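Local coordinates for 70 kDa protein (Xanthomonas sp., PDB 4B2N), which is a dihaem c-type cytochrome that works as a rubber oxygenase, a dioxygenase that cleaves the latex polymer processively, at residues A218-S223 against P616-Q621; W242-G247 against I593-S598; D250-I255 against P281-T286; C586-A591 against S631-N636. All blocks are in the same frame, centred on the assembly; numbering follows the deposited sequence.

Contact 1 of 4, residues A218-S223 against P616-Q621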
loop_
_atom_site.group_PDB
_atom_site.type_symbol
_atom_site.label_atom_id
_atom_site.label_comp_id
_atom_site.label_asym_id
_atom_site.label_seq_id
_atom_site.Cartn_x
_atom_site.Cartn_y
_atom_site.Cartn_z
ATOM N N ALA A 218 -4.420 -3.142 12.087
ATOM C CA ALA A 218 -4.337 -1.697 12.370
ATOM C C ALA A 218 -5.379 -1.260 13.350
ATOM O O ALA A 218 -5.114 -0.378 14.184
ATOM C CB ALA A 218 -4.443 -0.880 11.101
ATOM N N GLY A 219 -6.572 -1.843 13.276
ATOM C CA GLY A 219 -7.623 -1.481 14.227
ATOM C C GLY A 219 -7.270 -1.808 15.671
ATOM O O GLY A 219 -7.612 -1.037 16.630
ATOM N N LEU A 220 -6.612 -2.956 15.871
ATOM C CA LEU A 220 -6.366 -3.384 17.239
ATOM C C LEU A 220 -5.305 -2.472 17.856
ATOM O O LEU A 220 -5.383 -2.086 19.029
ATOM C CB LEU A 220 -5.918 -4.831 17.217
ATOM C CG LEU A 220 -5.682 -5.478 18.563
ATOM C CD1 LEU A 220 -6.911 -5.380 19.473
ATOM C CD2 LEU A 220 -5.342 -6.983 18.349
ATOM N N LEU A 221 -4.326 -2.056 17.046
ATOM C CA LEU A 221 -3.310 -1.111 17.613
ATOM C C LEU A 221 -3.957 0.202 17.999
ATOM O O LEU A 221 -3.711 0.741 19.093
ATOM C CB LEU A 221 -2.279 -0.863 16.521
ATOM C CG LEU A 221 -1.125 0.083 16.823
ATOM C CD1 LEU A 221 -0.211 -0.550 17.836
ATOM C CD2 LEU A 221 -0.428 0.393 15.475
ATOM N N ALA A 222 -4.806 0.720 17.107
ATOM C CA ALA A 222 -5.533 1.997 17.326
ATOM C C ALA A 222 -6.419 1.876 18.585
ATOM O O ALA A 222 -6.400 2.742 19.489
ATOM C CB ALA A 222 -6.407 2.354 16.065
ATOM N N SER A 223 -7.142 0.754 18.673
ATOM C CA SER A 223 -8.029 0.522 19.829
ATOM C C SER A 223 -7.255 0.483 21.133
ATOM O O SER A 223 -7.606 1.242 22.113
ATOM C CB SER A 223 -8.798 -0.790 19.623
ATOM O OG SER A 223 -9.625 -0.975 20.736
ATOM N N PRO A 616 -14.056 1.698 19.634
ATOM C CA PRO A 616 -14.516 0.624 20.530
ATOM C C PRO A 616 -13.269 -0.121 21.100
ATOM O O PRO A 616 -12.332 -0.357 20.337
ATOM C CB PRO A 616 -15.287 -0.313 19.588
ATOM C CG PRO A 616 -14.740 -0.011 18.244
ATOM C CD PRO A 616 -14.382 1.452 18.227
ATOM N N PRO A 617 -13.284 -0.505 22.392
ATOM C CA PRO A 617 -12.296 -1.423 22.854
ATOM C C PRO A 617 -12.520 -2.771 22.131
ATOM O O PRO A 617 -13.563 -3.387 22.269
ATOM C CB PRO A 617 -12.565 -1.493 24.375
ATOM C CG PRO A 617 -14.040 -1.218 24.539
ATOM C CD PRO A 617 -14.310 -0.202 23.425
ATOM N N ILE A 618 -11.549 -3.215 21.346
ATOM C CA ILE A 618 -11.736 -4.464 20.602
ATOM C C ILE A 618 -11.552 -5.664 21.549
ATOM O O ILE A 618 -10.537 -5.752 22.214
ATOM C CB ILE A 618 -10.783 -4.520 19.404
ATOM C CG1 ILE A 618 -11.145 -3.412 18.413
ATOM C CG2 ILE A 618 -10.873 -5.905 18.789
ATOM C CD1 ILE A 618 -10.288 -3.386 17.158
ATOM N N THR A 619 -12.539 -6.557 21.640
ATOM C CA THR A 619 -12.541 -7.643 22.651
ATOM C C THR A 619 -11.766 -8.859 22.195
ATOM O O THR A 619 -11.460 -8.970 21.035
ATOM C CB THR A 619 -13.967 -8.124 22.939
ATOM O OG1 THR A 619 -14.529 -8.726 21.776
ATOM C CG2 THR A 619 -14.892 -6.921 23.419
ATOM N N ASP A 620 -11.509 -9.804 23.099
ATOM C CA ASP A 620 -10.682 -10.925 22.727
ATOM C C ASP A 620 -11.501 -11.798 21.794
ATOM O O ASP A 620 -10.921 -12.458 20.986
ATOM C CB ASP A 620 -10.226 -11.712 23.950
ATOM C CG ASP A 620 -9.253 -10.917 24.835
ATOM O OD1 ASP A 620 -8.511 -10.062 24.285
ATOM O OD2 ASP A 620 -9.255 -11.144 26.074
ATOM N N GLN A 621 -12.830 -11.833 21.943
ATOM C CA GLN A 621 -13.614 -12.646 20.994
ATOM C C GLN A 621 -13.573 -12.031 19.572
ATOM O O GLN A 621 -13.496 -12.751 18.569
ATOM C CB GLN A 621 -15.096 -12.894 21.477
ATOM C CG GLN A 621 -15.345 -14.200 22.316
ATOM C CD GLN A 621 -14.993 -15.621 21.652
ATOM O OE1 GLN A 621 -15.245 -15.885 20.447
ATOM N NE2 GLN A 621 -14.439 -16.552 22.484
HETATM O O HOH W 1 -8.553 -3.200 22.440
#
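S223 carries its OG anti to the backbone N (chi1 180°), and I618 carries CG1 beside its own N (chi1 -65°); these two torsions send the hydroxyl and the ethyl branch past each other. S223 OG donates to P616 O at 2.8 Å, in the carbonyl plane and on a lone pair, with a C=O...donor angle of 134°. Water 1 adds a second bridge: it donates to S223 OG at 3.0 Å and to I618 O at 3.2 Å. One buried serine thus holds the extended P616-I618 backbone from two points. R227 gives the same OG a further, weak hydrogen bond. The contact lays the loop leading into helix 620-626 across one side of helix 218-226; T619 is the N-cap of that later helix. I618 packs its side chain against helix 218-226. Its CD1 lies 3.6 Å from G219 O, with the methyl set against the helix backbone. L220 CD1 meets I618 CB at 4.0 Å, with the two side chains aslant. I618 also packs on W242 and on I623 of helix 620-626, while D620 forms a salt bridge with K549.

Contact 2 of 4, residues W242-G247 against I593-S598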
loop_
_atom_site.group_PDB
_atom_site.type_symbol
_atom_site.label_atom_id
_atom_site.label_comp_id
_atom_site.label_asym_id
_atom_site.label_seq_id
_atom_site.Cartn_x
_atom_site.Cartn_y
_atom_site.Cartn_z
ATOM N N TRP A 242 -7.915 2.212 10.518
ATOM C CA TRP A 242 -8.550 1.115 11.291
ATOM C C TRP A 242 -8.551 -0.079 10.402
ATOM O O TRP A 242 -8.094 0.020 9.243
ATOM C CB TRP A 242 -9.961 1.579 11.650
ATOM C CG TRP A 242 -10.660 0.735 12.698
ATOM C CD1 TRP A 242 -11.565 -0.290 12.454
ATOM C CD2 TRP A 242 -10.583 0.866 14.175
ATOM N NE1 TRP A 242 -12.022 -0.815 13.650
ATOM C CE2 TRP A 242 -11.465 -0.164 14.723
ATOM C CE3 TRP A 242 -9.893 1.698 15.051
ATOM C CZ2 TRP A 242 -11.675 -0.313 16.104
ATOM C CZ3 TRP A 242 -10.087 1.546 16.451
ATOM C CH2 TRP A 242 -10.952 0.564 16.954
ATOM N N SER A 243 -9.033 -1.233 10.879
ATOM C CA SER A 243 -9.154 -2.324 9.958
ATOM C C SER A 243 -10.282 -3.200 10.453
ATOM O O SER A 243 -10.684 -3.123 11.642
ATOM C CB SER A 243 -7.848 -3.124 9.892
ATOM O OG SER A 243 -7.513 -3.648 11.160
ATOM N N THR A 244 -10.744 -4.044 9.560
ATOM C CA THR A 244 -11.693 -5.028 9.924
ATOM C C THR A 244 -11.044 -6.294 10.394
ATOM O O THR A 244 -11.706 -7.118 11.091
ATOM C CB THR A 244 -12.716 -5.333 8.819
ATOM O OG1 THR A 244 -12.062 -5.868 7.678
ATOM C CG2 THR A 244 -13.443 -4.058 8.402
ATOM N N GLY A 245 -9.743 -6.433 10.106
ATOM C CA GLY A 245 -9.025 -7.655 10.449
ATOM C C GLY A 245 -7.549 -7.425 10.249
ATOM O O GLY A 245 -7.049 -6.322 10.567
ATOM N N ARG A 246 -6.860 -8.399 9.674
ATOM C CA ARG A 246 -5.390 -8.333 9.520
ATOM C C ARG A 246 -4.964 -8.288 8.071
ATOM O O ARG A 246 -5.566 -8.970 7.277
ATOM C CB ARG A 246 -4.781 -9.553 10.197
ATOM C CG ARG A 246 -4.685 -9.340 11.689
ATOM C CD ARG A 246 -4.334 -10.678 12.284
ATOM N NE ARG A 246 -4.019 -10.688 13.733
ATOM C CZ ARG A 246 -2.779 -10.862 14.199
ATOM N NH1 ARG A 246 -1.741 -10.808 13.346
ATOM N NH2 ARG A 246 -2.543 -11.010 15.539
ATOM N N GLY A 247 -3.946 -7.473 7.741
ATOM C CA GLY A 247 -3.309 -7.551 6.399
ATOM C C GLY A 247 -3.945 -6.664 5.367
ATOM O O GLY A 247 -3.524 -6.614 4.174
ATOM N N ILE A 593 -19.078 -4.351 16.211
ATOM C CA ILE A 593 -18.698 -2.949 16.317
ATOM C C ILE A 593 -17.245 -2.652 15.858
ATOM O O ILE A 593 -16.984 -1.621 15.288
ATOM C CB ILE A 593 -18.955 -2.477 17.746
ATOM C CG1 ILE A 593 -18.967 -0.957 17.797
ATOM C CG2 ILE A 593 -18.011 -3.129 18.762
ATOM C CD1 ILE A 593 -19.275 -0.468 19.210
ATOM N N ASP A 594 -16.312 -3.568 16.113
ATOM C CA ASP A 594 -14.928 -3.410 15.711
ATOM C C ASP A 594 -14.797 -3.522 14.158
ATOM O O ASP A 594 -13.851 -3.037 13.584
ATOM C CB ASP A 594 -14.062 -4.486 16.359
ATOM C CG ASP A 594 -14.429 -5.862 15.906
ATOM O OD1 ASP A 594 -15.608 -6.260 16.113
ATOM O OD2 ASP A 594 -13.579 -6.567 15.312
ATOM N N ILE A 595 -15.745 -4.178 13.497
ATOM C CA ILE A 595 -15.649 -4.291 12.051
ATOM C C ILE A 595 -16.262 -3.044 11.381
ATOM O O ILE A 595 -15.805 -2.598 10.319
ATOM C CB ILE A 595 -16.337 -5.577 11.542
ATOM C CG1 ILE A 595 -15.573 -6.805 11.997
ATOM C CG2 ILE A 595 -16.490 -5.556 10.030
ATOM C CD1 ILE A 595 -16.288 -8.130 11.656
ATOM N N LEU A 596 -17.303 -2.504 11.994
ATOM C CA LEU A 596 -17.995 -1.350 11.459
ATOM C C LEU A 596 -17.281 -0.040 11.740
ATOM O O LEU A 596 -17.548 0.911 11.088
ATOM C CB LEU A 596 -19.414 -1.274 11.999
ATOM C CG LEU A 596 -20.294 -2.472 11.638
ATOM C CD1 LEU A 596 -21.616 -2.314 12.371
ATOM C CD2 LEU A 596 -20.528 -2.598 10.126
ATOM N N TYR A 597 -16.374 0.013 12.708
ATOM C CA TYR A 597 -15.821 1.317 13.060
ATOM C C TYR A 597 -14.923 1.955 11.991
ATOM O O TYR A 597 -14.079 1.287 11.399
ATOM C CB TYR A 597 -15.057 1.240 14.358
ATOM C CG TYR A 597 -14.684 2.589 14.926
ATOM C CD1 TYR A 597 -15.668 3.425 15.513
ATOM C CD2 TYR A 597 -13.346 3.047 14.881
ATOM C CE1 TYR A 597 -15.362 4.645 16.026
ATOM C CE2 TYR A 597 -13.031 4.287 15.387
ATOM C CZ TYR A 597 -14.039 5.091 15.966
ATOM O OH TYR A 597 -13.686 6.283 16.504
ATOM N N SER A 598 -15.064 3.281 11.825
ATOM C CA SER A 598 -14.191 4.042 10.935
ATOM C C SER A 598 -13.629 5.160 11.754
ATOM O O SER A 598 -14.359 6.110 12.105
ATOM C CB SER A 598 -14.979 4.663 9.832
ATOM O OG SER A 598 -14.152 5.566 9.090
#
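The irregular W242-G247 backbone passes the short helix 593-596 most closely at T244, whose CA is 4.6 Å from the CA of I595. With CG anti to its backbone N (chi1 -167°), W242 reaches across to the helix and presents NE1 to D594 O. NE1 donates to this oxygen at 2.9 Å, nearly straight at 171°. The oxygen lies in the indole plane, though the donor is tilted from the carbonyl plane. This bond fixes the rotation of the indole and satisfies a buried N-H. Y597, the first residue to leave the helix, then covers one indole face. Its CD2 sits 3.5 Å above the plane, and the Y597 edge points at the W242 face in a T-shaped (edge-to-face) pair, its centroid 4.8 Å from that of the six-membered indole ring. Y597 CB adds a CH-pi contact over the five-membered ring. Further along, T244 CG2 packs against I595 CG2 at 3.8 Å. The Y597 hydroxyl bonds to Q613 O, and D594 is held by T592 and by a salt bridge to R626. W242 is thus wedged between helix 593-596, helix 218-226 at A222 and S223, helix 620-626 at R626 and helix 599-607 at M599.

Contact 3 of 4, residues D250-I255 against P281-T286. With HEC (heme c), chain C.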
loop_
_atom_site.group_PDB
_atom_site.type_symbol
_atom_site.label_atom_id
_atom_site.label_comp_id
_atom_site.label_asym_id
_atom_site.label_seq_id
_atom_site.Cartn_x
_atom_site.Cartn_y
_atom_site.Cartn_z
ATOM N N ASP A 250 -8.164 0.476 6.204
ATOM C CA ASP A 250 -8.799 1.621 5.537
ATOM C C ASP A 250 -7.780 2.756 5.287
ATOM O O ASP A 250 -8.154 3.936 5.292
ATOM C CB ASP A 250 -10.012 2.118 6.318
ATOM C CG ASP A 250 -9.643 2.640 7.667
ATOM O OD1 ASP A 250 -8.425 2.741 7.905
ATOM O OD2 ASP A 250 -10.531 3.010 8.499
ATOM N N ALA A 251 -6.507 2.391 5.072
ATOM C CA ALA A 251 -5.445 3.401 4.875
ATOM C C ALA A 251 -5.916 4.405 3.789
ATOM O O ALA A 251 -5.832 5.628 3.965
ATOM C CB ALA A 251 -4.068 2.738 4.513
ATOM N N ILE A 252 -6.333 3.893 2.627
ATOM C CA ILE A 252 -6.692 4.773 1.537
ATOM C C ILE A 252 -7.884 5.733 1.834
ATOM O O ILE A 252 -7.978 6.773 1.183
ATOM C CB ILE A 252 -6.956 3.942 0.228
ATOM C CG1 ILE A 252 -6.770 4.791 -1.032
ATOM C CG2 ILE A 252 -8.321 3.339 0.253
ATOM C CD1 ILE A 252 -5.391 5.390 -1.128
ATOM N N GLY A 253 -8.686 5.404 2.884
ATOM C CA GLY A 253 -9.804 6.265 3.397
ATOM C C GLY A 253 -9.235 7.615 3.769
ATOM O O GLY A 253 -9.969 8.623 3.809
ATOM N N LEU A 254 -7.907 7.677 3.981
ATOM C CA LEU A 254 -7.303 8.972 4.380
ATOM C C LEU A 254 -7.495 9.968 3.262
ATOM O O LEU A 254 -7.721 11.117 3.517
ATOM C CB LEU A 254 -5.794 8.892 4.563
ATOM C CG LEU A 254 -5.062 9.836 5.565
ATOM C CD1 LEU A 254 -3.558 10.006 5.249
ATOM C CD2 LEU A 254 -5.683 11.137 6.005
ATOM N N ILE A 255 -7.363 9.500 2.029
ATOM C CA ILE A 255 -7.474 10.380 0.890
ATOM C C ILE A 255 -8.821 11.105 0.908
ATOM O O ILE A 255 -8.874 12.277 0.597
ATOM C CB ILE A 255 -7.311 9.595 -0.464
ATOM C CG1 ILE A 255 -5.935 8.951 -0.530
ATOM C CG2 ILE A 255 -7.630 10.509 -1.702
ATOM C CD1 ILE A 255 -4.773 9.924 -0.523
ATOM N N PRO A 281 -18.929 6.531 -0.768
ATOM C CA PRO A 281 -19.008 5.201 -0.152
ATOM C C PRO A 281 -17.610 4.763 0.394
ATOM O O PRO A 281 -16.579 5.175 -0.155
ATOM C CB PRO A 281 -19.526 4.327 -1.334
ATOM C CG PRO A 281 -18.797 4.958 -2.492
ATOM C CD PRO A 281 -18.890 6.465 -2.240
ATOM N N HIS A 282 -17.582 4.025 1.501
ATOM C CA HIS A 282 -16.343 3.459 2.046
ATOM C C HIS A 282 -15.644 2.622 0.978
ATOM O O HIS A 282 -16.290 1.807 0.266
ATOM C CB HIS A 282 -16.694 2.639 3.278
ATOM C CG HIS A 282 -15.494 2.230 4.136
ATOM N ND1 HIS A 282 -14.533 1.365 3.697
ATOM C CD2 HIS A 282 -15.154 2.543 5.473
ATOM C CE1 HIS A 282 -13.608 1.169 4.673
ATOM N NE2 HIS A 282 -13.991 1.878 5.767
ATOM N N ALA A 283 -14.331 2.818 0.819
ATOM C CA ALA A 283 -13.598 2.095 -0.219
ATOM C C ALA A 283 -13.265 0.585 0.119
ATOM O O ALA A 283 -12.763 -0.144 -0.736
ATOM C CB ALA A 283 -12.355 2.877 -0.627
ATOM N N GLY A 284 -13.615 0.130 1.321
ATOM C CA GLY A 284 -13.251 -1.199 1.782
ATOM C C GLY A 284 -11.832 -1.206 2.375
ATOM O O GLY A 284 -11.164 -0.174 2.471
ATOM N N MET A 285 -11.345 -2.398 2.652
ATOM C CA MET A 285 -10.005 -2.577 3.117
ATOM C C MET A 285 -9.134 -2.757 1.869
ATOM O O MET A 285 -9.486 -3.474 0.961
ATOM C CB MET A 285 -9.920 -3.808 3.991
ATOM C CG MET A 285 -10.876 -3.768 5.182
ATOM S SD MET A 285 -10.378 -2.443 6.318
ATOM C CE MET A 285 -11.772 -1.380 6.227
ATOM N N THR A 286 -7.956 -2.133 1.878
ATOM C CA THR A 286 -6.938 -2.577 0.942
ATOM C C THR A 286 -5.645 -3.001 1.605
ATOM O O THR A 286 -5.322 -2.563 2.757
ATOM C CB THR A 286 -6.686 -1.636 -0.236
ATOM O OG1 THR A 286 -6.145 -0.408 0.227
ATOM C CG2 THR A 286 -8.012 -1.471 -1.077
HETATM FE FE HEC C . 1.238 3.200 1.972
HETATM C CHA HEC C . -0.070 2.700 -1.224
HETATM C CHB HEC C . 4.056 4.776 0.582
HETATM C CHC HEC C . 2.285 4.376 5.124
HETATM C CHD HEC C . -1.098 1.194 3.328
HETATM N NA HEC C . 1.842 3.670 0.183
HETATM C C1A HEC C . 1.268 3.244 -1.052
HETATM C C2A HEC C . 2.128 3.481 -2.202
HETATM C C3A HEC C . 3.325 4.089 -1.724
HETATM C C4A HEC C . 3.126 4.164 -0.272
HETATM C CMA HEC C . 4.549 4.472 -2.533
HETATM C CAA HEC C . 1.868 3.162 -3.697
HETATM C CBA HEC C . 2.157 1.670 -3.869
HETATM C CGA HEC C . 1.773 1.159 -5.246
HETATM O O1A HEC C . 0.656 1.460 -5.792
HETATM O O2A HEC C . 2.596 0.375 -5.728
HETATM N NB HEC C . 2.751 4.402 2.645
HETATM C C1B HEC C . 3.829 4.863 2.001
HETATM C C2B HEC C . 4.773 5.629 2.801
HETATM C C3B HEC C . 4.252 5.530 4.110
HETATM C C4B HEC C . 3.060 4.709 3.933
HETATM C CMB HEC C . 5.957 6.288 2.216
HETATM C CAB HEC C . 4.731 6.159 5.391
HETATM C CBB HEC C . 4.707 7.580 5.404
HETATM N NC HEC C . 0.782 2.897 3.878
HETATM C C1C HEC C . 1.211 3.414 5.087
HETATM C C2C HEC C . 0.545 2.801 6.264
HETATM C C3C HEC C . -0.468 1.890 5.689
HETATM C C4C HEC C . -0.296 1.987 4.242
HETATM C CMC HEC C . 0.854 3.183 7.708
HETATM C CAC HEC C . -1.476 1.036 6.395
HETATM C CBC HEC C . -2.134 1.586 7.500
HETATM N ND HEC C . -0.318 2.160 1.170
HETATM C C1D HEC C . -1.157 1.410 1.883
HETATM C C2D HEC C . -2.151 0.754 1.098
HETATM C C3D HEC C . -1.854 1.207 -0.224
HETATM C C4D HEC C . -0.708 2.097 -0.067
HETATM C CMD HEC C . -3.246 -0.178 1.476
HETATM C CAD HEC C . -2.689 0.904 -1.418
HETATM C CBD HEC C . -3.841 1.961 -1.195
HETATM C CGD HEC C . -4.910 1.768 -2.245
HETATM O O1D HEC C . -5.990 1.191 -1.960
HETATM O O2D HEC C . -4.601 2.132 -3.429
HETATM O O HOH W 2 -12.596 1.115 8.509
HETATM O O HOH W 3 -6.740 1.169 2.325
#
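I252 lays its CG2 against A283 CB at 4.2 Å, while the rest of its side chain runs along a haem propionate. This is part of the pocket of the first haem c, the group bound covalently through C191 and C194 with H195 as an axial ligand of its iron. D250 to G253 form a type I beta turn that leads into helix 253-261. The irregular segment 281-286 passes beside that turn and brings T286 to the haem edge. T286 OG1 donates to haem O1D at 2.7 Å. The same hydroxyl accepts from water 3, which in turn accepts from I252 N, so water 3 links the turn to T286, and the T286 hydroxyl carries the link on to the propionate. R432, K297, R294 and the backbone of F301 and W302 also hydrogen-bond to this haem. The positive residues would help to balance its propionate charges. A251 CB packs on the macrocycle rim, 3.6 Å from CHD.

At the other end of the contact, M285 folds back toward the turn. Its chain is bent at chi2 (-66°) and chi3 (116°), which carries CE to within 3.9 Å of D250 CB and leaves SD near D250 N. The carboxylate of D250 accepts from W242 N at OD1. Its other oxygen, OD2, lies 2.8 Å from water 2, which probably donates to it and lies 3.2 Å from H282 NE2. H282 is held from its own segment as well: G284 N donates to H282 ND1 at 2.8 Å, only 6° out of the imidazole plane.

Contact 4 of 4, residues C586-A591 against S631-N636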
loop_
_atom_site.group_PDB
_atom_site.type_symbol
_atom_site.label_atom_id
_atom_site.label_comp_id
_atom_site.label_asym_id
_atom_site.label_seq_id
_atom_site.Cartn_x
_atom_site.Cartn_y
_atom_site.Cartn_z
ATOM N N CYS A 586 -21.991 -14.702 7.683
ATOM C CA CYS A 586 -22.137 -14.936 6.250
ATOM C C CYS A 586 -22.427 -13.638 5.508
ATOM O O CYS A 586 -22.395 -13.597 4.287
ATOM C CB CYS A 586 -23.247 -15.973 5.988
ATOM S SG CYS A 586 -22.830 -17.638 6.587
ATOM N N THR A 587 -22.734 -12.597 6.260
ATOM C CA THR A 587 -23.134 -11.308 5.722
ATOM C C THR A 587 -22.444 -10.218 6.433
ATOM O O THR A 587 -22.344 -10.266 7.686
ATOM C CB THR A 587 -24.541 -10.844 6.160
ATOM O OG1 THR A 587 -25.182 -11.813 7.005
ATOM C CG2 THR A 587 -25.334 -10.433 4.969
ATOM N N HIS A 588 -22.108 -9.174 5.675
ATOM C CA HIS A 588 -21.627 -7.952 6.301
ATOM C C HIS A 588 -22.650 -7.409 7.259
ATOM O O HIS A 588 -22.322 -6.638 8.135
ATOM C CB HIS A 588 -21.209 -6.879 5.283
ATOM C CG HIS A 588 -20.505 -5.692 5.931
ATOM N ND1 HIS A 588 -19.240 -5.793 6.484
ATOM C CD2 HIS A 588 -20.950 -4.366 6.173
ATOM C CE1 HIS A 588 -18.889 -4.592 7.017
ATOM N NE2 HIS A 588 -19.939 -3.717 6.837
ATOM N N ASN A 589 -23.900 -7.817 7.112
ATOM C CA ASN A 589 -24.963 -7.344 7.995
ATOM C C ASN A 589 -24.852 -7.738 9.481
ATOM O O ASN A 589 -25.364 -7.043 10.347
ATOM C CB ASN A 589 -26.325 -7.788 7.432
ATOM C CG ASN A 589 -26.663 -7.111 6.104
ATOM O OD1 ASN A 589 -26.462 -5.895 5.922
ATOM N ND2 ASN A 589 -27.200 -7.895 5.168
ATOM N N MET A 590 -24.185 -8.849 9.776
ATOM C CA MET A 590 -23.991 -9.284 11.168
ATOM C C MET A 590 -22.661 -8.743 11.745
ATOM O O MET A 590 -22.248 -9.130 12.847
ATOM C CB MET A 590 -23.980 -10.806 11.249
ATOM C CG MET A 590 -25.251 -11.513 10.820
ATOM S SD MET A 590 -26.462 -11.355 12.128
ATOM C CE MET A 590 -25.825 -12.376 13.469
ATOM N N ALA A 591 -22.027 -7.828 11.010
ATOM C CA ALA A 591 -20.770 -7.190 11.431
ATOM C C ALA A 591 -20.766 -6.635 12.854
ATOM O O ALA A 591 -21.667 -5.918 13.269
ATOM C CB ALA A 591 -20.447 -6.081 10.449
ATOM N N SER A 631 -14.286 -13.430 3.545
ATOM C CA SER A 631 -14.642 -12.845 2.230
ATOM C C SER A 631 -16.017 -12.137 2.149
ATOM O O SER A 631 -16.284 -11.413 1.195
ATOM C CB SER A 631 -14.658 -13.938 1.135
ATOM O OG SER A 631 -13.358 -14.192 0.733
ATOM N N TYR A 632 -16.906 -12.433 3.095
ATOM C CA TYR A 632 -18.242 -11.837 3.185
ATOM C C TYR A 632 -18.308 -10.412 3.787
ATOM O O TYR A 632 -19.295 -9.742 3.614
ATOM C CB TYR A 632 -19.197 -12.790 3.917
ATOM C CG TYR A 632 -19.384 -14.034 3.141
ATOM C CD1 TYR A 632 -19.895 -13.963 1.855
ATOM C CD2 TYR A 632 -18.976 -15.283 3.636
ATOM C CE1 TYR A 632 -20.090 -15.091 1.099
ATOM C CE2 TYR A 632 -19.159 -16.438 2.871
ATOM C CZ TYR A 632 -19.718 -16.322 1.602
ATOM O OH TYR A 632 -19.901 -17.409 0.779
ATOM N N LEU A 633 -17.253 -9.928 4.417
ATOM C CA LEU A 633 -17.305 -8.562 4.907
ATOM C C LEU A 633 -17.235 -7.595 3.726
ATOM O O LEU A 633 -16.786 -7.962 2.617
ATOM C CB LEU A 633 -16.215 -8.267 5.978
ATOM C CG LEU A 633 -16.180 -9.281 7.142
ATOM C CD1 LEU A 633 -15.005 -8.841 8.025
ATOM C CD2 LEU A 633 -17.462 -9.369 7.954
ATOM N N TYR A 634 -17.719 -6.382 3.964
ATOM C CA TYR A 634 -17.742 -5.340 2.969
ATOM C C TYR A 634 -16.338 -5.168 2.357
ATOM O O TYR A 634 -15.386 -4.940 3.089
ATOM C CB TYR A 634 -18.166 -4.029 3.663
ATOM C CG TYR A 634 -18.294 -2.797 2.766
ATOM C CD1 TYR A 634 -17.188 -1.968 2.502
ATOM C CD2 TYR A 634 -19.522 -2.440 2.201
ATOM C CE1 TYR A 634 -17.311 -0.821 1.729
ATOM C CE2 TYR A 634 -19.626 -1.305 1.402
ATOM C CZ TYR A 634 -18.531 -0.528 1.163
ATOM O OH TYR A 634 -18.660 0.588 0.389
ATOM N N GLY A 635 -16.241 -5.268 1.029
ATOM C CA GLY A 635 -15.038 -4.959 0.339
ATOM C C GLY A 635 -14.138 -6.165 0.255
ATOM O O GLY A 635 -13.086 -6.066 -0.373
ATOM N N ASN A 636 -14.517 -7.289 0.896
ATOM C CA ASN A 636 -13.612 -8.417 1.100
ATOM C C ASN A 636 -13.851 -9.546 0.078
ATOM O O ASN A 636 -13.227 -10.594 0.211
ATOM C CB ASN A 636 -13.747 -9.047 2.526
ATOM C CG ASN A 636 -12.774 -8.415 3.554
ATOM O OD1 ASN A 636 -12.154 -7.352 3.312
ATOM N ND2 ASN A 636 -12.586 -9.094 4.666
HETATM O O HOH W 4 -21.926 -9.806 2.865
#
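This is a near-surface contact between two loops, one leading into helix 593-596 and the other following strand 629-630. The first holds a short 3-10 segment, 588-590; C586, just before it, forms a disulfide with C574. The second makes a type II beta turn from L633 to N636. H588 makes much of the contact. Its CG stands anti to the backbone N (chi1 -171°), which carries the imidazole across to the turn. Y634 CB sits over the centre of one imidazole face, a close CH-pi contact with 3.4 Å to the ring centroid and 8° off the normal. A591 CB lies over the opposite face, toward the rim. The Y634 ring turns its edge to the same histidine in a T-shaped (edge-to-face) pair with planes at 50°. Its hydroxyl reaches beyond the contact and bonds to H282 O. L633 CA approaches the H588 ring at its edge, near the plane. I595 and L596 of helix 593-596 also touch H588, so the histidine is packed between turn and helix. Toward the disulfide, C586 O approaches the Y632 ring obliquely, 3.3 Å from CG. Water 4 bridges the backbones: it accepts from H588 N at 2.9 Å and donates to Y632 O at 2.7 Å.

The first segments come in the order contact 1, contact 2, contact 3 along the chain. Contacts 1 and 2 close much later, at 616-621 and 593-598, and enclose the short-range contact 3. Contact 4 opens at 586-591, just before helix 593-596, and its segments alternate with those of contacts 1 and 2. Centres of contacts 1 and 2 are about 8 Å apart, joined by G219 N to S243 OG. Contact 2 lies about 11 Å, between centres, from both contact 3 and contact 4. W242 and D250 connect it to contact 3, and helix 593-596 to contact 4. Contacts 1 and 2 tie late chain to segments near the first haem; contact 4 meets contact 3 through Y634 OH and H282 O.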